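Local coordinates for beta-xylanase (Caldicellulosiruptor kristjanssonii, PDB 7NWN), which probably binds carbohydrate through this calcium-bearing family 9 carbohydrate-binding module of a multimodular xylanase-glucuronoyl esterase, at residues A[90-102]-A[143-155]. Residues are numbered along the deposited sequence; the frame is centred on the assembly and turned at random.
With CA (calcium ion), chain Q; CA (calcium ion), chain R; CA (calcium ion), chain S; EDO (1,2-ethanediol), chain J.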
loop_
_atom_site.group_PDB
_atom_site.type_symbol
_atom_site.label_atom_id
_atom_site.label_comp_id
_atom_site.label_asym_id
_atom_site.label_seq_id
_atom_site.Cartn_x
_atom_site.Cartn_y
_atom_site.Cartn_z
ATOM N N GLN A 90 10.300 13.099 1.106
ATOM C CA GLN A 90 11.739 13.063 1.400
ATOM C C GLN A 90 12.037 12.398 2.755
ATOM O O GLN A 90 13.136 12.540 3.291
ATOM C CB GLN A 90 12.356 14.464 1.285
ATOM C CG GLN A 90 12.277 15.006 -0.141
ATOM C CD GLN A 90 13.645 15.396 -0.651
ATOM O OE1 GLN A 90 14.578 14.593 -0.743
ATOM N NE2 GLN A 90 13.785 16.681 -0.916
ATOM N N GLN A 91 11.047 11.700 3.331
ATOM C CA GLN A 91 11.220 10.891 4.535
ATOM C C GLN A 91 11.063 9.420 4.152
ATOM O O GLN A 91 10.338 9.081 3.207
ATOM C CB GLN A 91 10.170 11.281 5.576
ATOM C CG GLN A 91 10.005 12.789 5.765
ATOM C CD GLN A 91 8.778 13.138 6.577
ATOM O OE1 GLN A 91 7.957 12.285 6.898
ATOM N NE2 GLN A 91 8.620 14.416 6.924
ATOM N N ASP A 92 11.659 8.542 4.955
ATOM C CA ASP A 92 11.463 7.120 4.733
ATOM C C ASP A 92 9.970 6.814 4.965
ATOM O O ASP A 92 9.473 7.076 6.040
ATOM C CB ASP A 92 12.290 6.320 5.726
ATOM C CG ASP A 92 13.756 6.182 5.319
ATOM O OD1 ASP A 92 14.034 5.768 4.181
ATOM O OD2 ASP A 92 14.600 6.494 6.136
ATOM N N SER A 93 9.284 6.316 3.939
ATOM C CA SER A 93 7.832 6.325 3.909
ATOM C C SER A 93 7.396 5.340 2.832
ATOM O O SER A 93 8.214 4.930 2.000
ATOM C CB SER A 93 7.283 7.739 3.684
ATOM O OG SER A 93 7.792 8.283 2.495
ATOM N N VAL A 94 6.139 4.900 2.916
ATOM C CA VAL A 94 5.571 4.113 1.838
ATOM C C VAL A 94 4.373 4.888 1.262
ATOM O O VAL A 94 3.748 5.649 1.967
ATOM C CB VAL A 94 5.169 2.683 2.267
ATOM C CG1 VAL A 94 6.309 1.892 2.900
ATOM C CG2 VAL A 94 3.946 2.670 3.124
ATOM N N GLU A 95 4.071 4.696 -0.026
ATOM C CA GLU A 95 2.933 5.380 -0.637
ATOM C C GLU A 95 2.071 4.325 -1.324
ATOM O O GLU A 95 2.590 3.334 -1.858
ATOM C CB GLU A 95 3.436 6.310 -1.736
ATOM C CG GLU A 95 4.322 7.435 -1.206
ATOM C CD GLU A 95 4.751 8.470 -2.212
ATOM O OE1 GLU A 95 4.281 8.417 -3.378
ATOM O OE2 GLU A 95 5.561 9.332 -1.845
ATOM N N ILE A 96 0.755 4.552 -1.248
ATOM C CA ILE A 96 -0.250 3.639 -1.780
ATOM C C ILE A 96 -1.119 4.487 -2.706
ATOM O O ILE A 96 -1.560 5.546 -2.305
ATOM C CB ILE A 96 -1.074 2.979 -0.637
ATOM C CG1 ILE A 96 -0.149 2.086 0.218
ATOM C CG2 ILE A 96 -2.237 2.122 -1.186
ATOM C CD1 ILE A 96 -0.695 1.894 1.623
ATOM N N PHE A 97 -1.323 3.992 -3.919
ATOM C CA PHE A 97 -2.138 4.641 -4.932
ATOM C C PHE A 97 -3.289 3.697 -5.279
ATOM O O PHE A 97 -3.046 2.499 -5.418
ATOM C CB PHE A 97 -1.278 4.811 -6.188
ATOM C CG PHE A 97 0.051 5.541 -6.036
ATOM C CD1 PHE A 97 1.156 4.912 -5.472
ATOM C CD2 PHE A 97 0.195 6.847 -6.505
ATOM C CE1 PHE A 97 2.390 5.553 -5.410
ATOM C CE2 PHE A 97 1.428 7.502 -6.457
ATOM C CZ PHE A 97 2.520 6.848 -5.907
ATOM N N LEU A 98 -4.506 4.244 -5.438
ATOM C CA LEU A 98 -5.659 3.436 -5.825
ATOM C C LEU A 98 -6.518 4.183 -6.862
ATOM O O LEU A 98 -6.841 5.364 -6.680
ATOM C CB LEU A 98 -6.491 3.125 -4.576
ATOM C CG LEU A 98 -7.505 1.979 -4.721
ATOM C CD1 LEU A 98 -6.811 0.635 -4.914
ATOM C CD2 LEU A 98 -8.442 1.959 -3.505
ATOM N N ASP A 99 -6.866 3.474 -7.947
ATOM C CA ASP A 99 -7.854 3.938 -8.924
ATOM C C ASP A 99 -9.056 3.008 -8.734
ATOM O O ASP A 99 -9.062 1.901 -9.283
ATOM C CB ASP A 99 -7.254 3.851 -10.334
ATOM C CG ASP A 99 -8.199 4.050 -11.548
ATOM O OD1 ASP A 99 -9.363 4.514 -11.385
ATOM O OD2 ASP A 99 -7.750 3.681 -12.652
ATOM N N GLU A 100 -9.971 3.450 -7.865
ATOM C CA GLU A 100 -11.008 2.585 -7.306
ATOM C C GLU A 100 -12.017 2.200 -8.390
ATOM O O GLU A 100 -12.445 1.054 -8.431
ATOM C CB GLU A 100 -11.715 3.289 -6.144
ATOM C CG GLU A 100 -12.552 2.353 -5.295
ATOM C CD GLU A 100 -13.253 2.999 -4.113
ATOM O OE1 GLU A 100 -13.045 4.194 -3.853
ATOM O OE2 GLU A 100 -13.991 2.294 -3.439
ATOM N N ASN A 101 -12.376 3.142 -9.279
ATOM C CA ASN A 101 -13.330 2.820 -10.343
ATOM C C ASN A 101 -12.641 2.161 -11.533
ATOM O O ASN A 101 -13.320 1.735 -12.443
ATOM C CB ASN A 101 -14.137 4.033 -10.823
ATOM C CG ASN A 101 -14.915 4.723 -9.718
ATOM O OD1 ASN A 101 -15.298 4.124 -8.708
ATOM N ND2 ASN A 101 -15.129 6.016 -9.869
ATOM N N PHE A 102 -11.306 2.073 -11.550
ATOM C CA PHE A 102 -10.577 1.525 -12.691
ATOM C C PHE A 102 -10.835 2.296 -14.001
ATOM O O PHE A 102 -10.863 1.695 -15.072
ATOM C CB PHE A 102 -10.870 0.039 -12.855
ATOM C CG PHE A 102 -9.860 -0.708 -13.684
ATOM C CD1 PHE A 102 -8.501 -0.569 -13.467
ATOM C CD2 PHE A 102 -10.268 -1.586 -14.683
ATOM C CE1 PHE A 102 -7.571 -1.264 -14.237
ATOM C CE2 PHE A 102 -9.339 -2.306 -15.423
ATOM C CZ PHE A 102 -7.989 -2.140 -15.211
ATOM N N GLY A 143 14.538 -2.105 10.123
ATOM C CA GLY A 143 13.520 -1.625 9.205
ATOM C C GLY A 143 12.237 -1.247 9.928
ATOM O O GLY A 143 12.266 -0.837 11.103
ATOM N N TYR A 144 11.115 -1.433 9.217
ATOM C CA TYR A 144 9.861 -1.016 9.820
ATOM C C TYR A 144 8.770 -1.754 9.068
ATOM O O TYR A 144 9.024 -2.300 7.991
ATOM C CB TYR A 144 9.672 0.516 9.790
ATOM C CG TYR A 144 9.615 1.173 8.422
ATOM C CD1 TYR A 144 10.785 1.551 7.747
ATOM C CD2 TYR A 144 8.390 1.506 7.820
ATOM C CE1 TYR A 144 10.763 2.191 6.508
ATOM C CE2 TYR A 144 8.356 2.177 6.593
ATOM C CZ TYR A 144 9.538 2.499 5.927
ATOM O OH TYR A 144 9.497 3.138 4.716
ATOM N N ARG A 145 7.571 -1.759 9.665
ATOM C CA ARG A 145 6.419 -2.383 9.053
ATOM C C ARG A 145 5.316 -1.318 9.033
ATOM O O ARG A 145 5.239 -0.537 9.987
ATOM C CB ARG A 145 5.987 -3.548 9.951
ATOM C CG ARG A 145 4.727 -4.246 9.462
ATOM C CD ARG A 145 4.339 -5.419 10.367
ATOM N NE ARG A 145 5.366 -6.456 10.358
ATOM C CZ ARG A 145 5.892 -6.978 11.454
ATOM N NH1 ARG A 145 5.434 -6.596 12.646
ATOM N NH2 ARG A 145 6.869 -7.882 11.319
ATOM N N VAL A 146 4.478 -1.337 7.972
ATOM C CA VAL A 146 3.300 -0.490 7.851
ATOM C C VAL A 146 2.136 -1.456 7.695
ATOM O O VAL A 146 2.270 -2.420 6.953
ATOM C CB VAL A 146 3.388 0.436 6.626
ATOM C CG1 VAL A 146 2.066 1.183 6.411
ATOM C CG2 VAL A 146 4.579 1.416 6.809
ATOM N N GLU A 147 1.074 -1.234 8.473
ATOM C CA GLU A 147 -0.167 -1.958 8.249
ATOM C C GLU A 147 -1.266 -0.914 8.048
ATOM O O GLU A 147 -1.434 -0.076 8.909
ATOM C CB GLU A 147 -0.460 -2.820 9.470
ATOM C CG GLU A 147 -1.585 -3.851 9.201
ATOM C CD GLU A 147 -1.697 -4.899 10.300
ATOM O OE1 GLU A 147 -1.366 -4.577 11.472
ATOM O OE2 GLU A 147 -2.067 -6.054 9.983
ATOM N N ALA A 148 -1.968 -0.983 6.909
ATOM C CA ALA A 148 -2.815 0.117 6.437
ATOM C C ALA A 148 -4.185 -0.426 6.014
ATOM O O ALA A 148 -4.290 -1.515 5.425
ATOM C CB ALA A 148 -2.140 0.832 5.278
ATOM N N ARG A 149 -5.205 0.393 6.275
ATOM C CA ARG A 149 -6.550 0.110 5.799
ATOM C C ARG A 149 -7.024 1.331 5.003
ATOM O O ARG A 149 -6.887 2.458 5.494
ATOM C CB ARG A 149 -7.464 -0.125 7.005
ATOM C CG ARG A 149 -8.909 -0.462 6.630
ATOM C CD ARG A 149 -9.834 -0.568 7.865
ATOM N NE ARG A 149 -11.162 -1.152 7.562
ATOM C CZ ARG A 149 -12.225 -0.371 7.365
ATOM N NH1 ARG A 149 -12.109 0.958 7.442
ATOM N NH2 ARG A 149 -13.405 -0.925 7.169
ATOM N N ILE A 150 -7.563 1.078 3.794
ATOM C CA ILE A 150 -8.238 2.104 3.009
ATOM C C ILE A 150 -9.722 1.720 2.825
ATOM O O ILE A 150 -10.011 0.703 2.230
ATOM C CB ILE A 150 -7.526 2.258 1.659
ATOM C CG1 ILE A 150 -6.104 2.797 1.820
ATOM C CG2 ILE A 150 -8.384 3.135 0.754
ATOM C CD1 ILE A 150 -5.225 2.524 0.621
ATOM N N ALA A 151 -10.618 2.501 3.415
ATOM C CA ALA A 151 -12.062 2.311 3.309
ATOM C C ALA A 151 -12.462 2.555 1.839
ATOM O O ALA A 151 -12.025 3.536 1.234
ATOM C CB ALA A 151 -12.688 3.327 4.242
ATOM N N LEU A 152 -13.171 1.594 1.231
ATOM C CA LEU A 152 -13.602 1.635 -0.159
ATOM C C LEU A 152 -14.998 2.254 -0.235
ATOM O O LEU A 152 -15.806 2.082 0.684
ATOM C CB LEU A 152 -13.619 0.194 -0.668
ATOM C CG LEU A 152 -12.220 -0.410 -0.766
ATOM C CD1 LEU A 152 -12.284 -1.921 -1.033
ATOM C CD2 LEU A 152 -11.424 0.326 -1.855
ATOM N N SER A 153 -15.268 3.019 -1.292
ATOM C CA SER A 153 -16.564 3.686 -1.388
ATOM C C SER A 153 -17.476 2.842 -2.268
ATOM O O SER A 153 -18.673 2.830 -2.056
ATOM C CB SER A 153 -16.481 5.094 -1.953
ATOM O OG SER A 153 -15.684 5.051 -3.127
ATOM N N LYS A 154 -16.911 2.225 -3.302
ATOM C CA LYS A 154 -17.627 1.263 -4.122
ATOM C C LYS A 154 -17.601 -0.080 -3.390
ATOM O O LYS A 154 -16.560 -0.469 -2.867
ATOM C CB LYS A 154 -16.941 1.192 -5.492
ATOM C CG LYS A 154 -16.896 -0.196 -6.128
ATOM C CD LYS A 154 -16.237 -0.265 -7.496
ATOM C CE LYS A 154 -16.849 0.708 -8.485
ATOM N NZ LYS A 154 -16.808 0.189 -9.872
ATOM N N LYS A 155 -18.743 -0.782 -3.349
ATOM C CA LYS A 155 -18.820 -2.102 -2.733
ATOM C C LYS A 155 -17.999 -3.087 -3.556
ATOM O O LYS A 155 -18.292 -3.311 -4.717
ATOM C CB LYS A 155 -20.261 -2.623 -2.711
ATOM C CG LYS A 155 -20.981 -2.436 -1.381
ATOM C CD LYS A 155 -21.346 -0.988 -1.078
ATOM C CE LYS A 155 -22.280 -0.811 0.106
ATOM N NZ LYS A 155 -22.672 0.612 0.282
HETATM CA CA CA Q . 16.410 5.133 4.915
HETATM CA CA CA R . -2.264 -6.771 12.307
HETATM CA CA CA S . -10.241 6.443 -10.998
HETATM C C1 EDO J . -19.364 -0.323 2.331
HETATM O O1 EDO J . -19.191 -1.390 1.410
HETATM C C2 EDO J . -18.857 0.969 1.816
HETATM O O2 EDO J . -19.807 1.660 1.017
HETATM O O HOH W 1 11.790 3.582 3.537
HETATM O O HOH W 2 -13.520 -0.856 -9.899
HETATM O O HOH W 3 -16.242 5.001 -6.255
HETATM O O HOH W 4 18.793 4.546 4.087
HETATM O O HOH W 5 -2.653 -8.254 14.217
HETATM O O HOH W 6 -8.585 7.142 -12.748
#
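Asp-92 and Tyr-144 meet through a water at one end of a beta-sandwich core, where strands 93-99 and 143-151, from different sheets, face each other; their axes approach to 8.9 Å, with 28° between their N-to-C directions. Water 1 lies in the plane of the Tyr-144 ring, 2.6 Å from OH, and also lies within hydrogen-bonding distance of OD1 of Asp-92. Both carboxylate oxygens of Asp-92 also bind a calcium ion completed by Asp-78, Val-80, Ala-171 and water, and Asn-82 is a further polar partner of this side chain. Next along the strand, Val-94 spreads its branches: CG1 lies obliquely by the phenol end of Tyr-144, and CG2 packs against Val-146 CG2 at 3.9 Å. Ile-96 also divides its contacts, with CD1 over Ala-148 CB and CG2 pressed to Ile-150 CD1 at 3.5 Å; Val-72 of strand 69-77 touches it too. Leu-98 sends CD2 to Leu-152 CD2 (3.8 Å), the two side chains crossing at about a right angle. On the outer side of its strand, Asp-99 binds a second calcium ion with Asp-103, Asp-111 and Asp-112; Glu-147, likewise on the outer side of the facing strand, chelates a third. Past the strand end, Glu-100 stretches across, CG anti to its own N (chi1 -166°) and the chain extended. OE2 takes Ser-153 N on its syn lone pair at 2.6 Å and Lys-154 N from above the carboxylate plane at 2.9 Å (N-H...O 158°), while OE1 accepts from Ser-153 OG. Water 3 bridges Asn-101 OD1 and Ser-153 OG. Three protein donors thus fix the Glu-100 carboxylate and probably stabilise its negative charge, tying the loops together at one end of an otherwise apolar interface whose other end is water-bridged beside calcium.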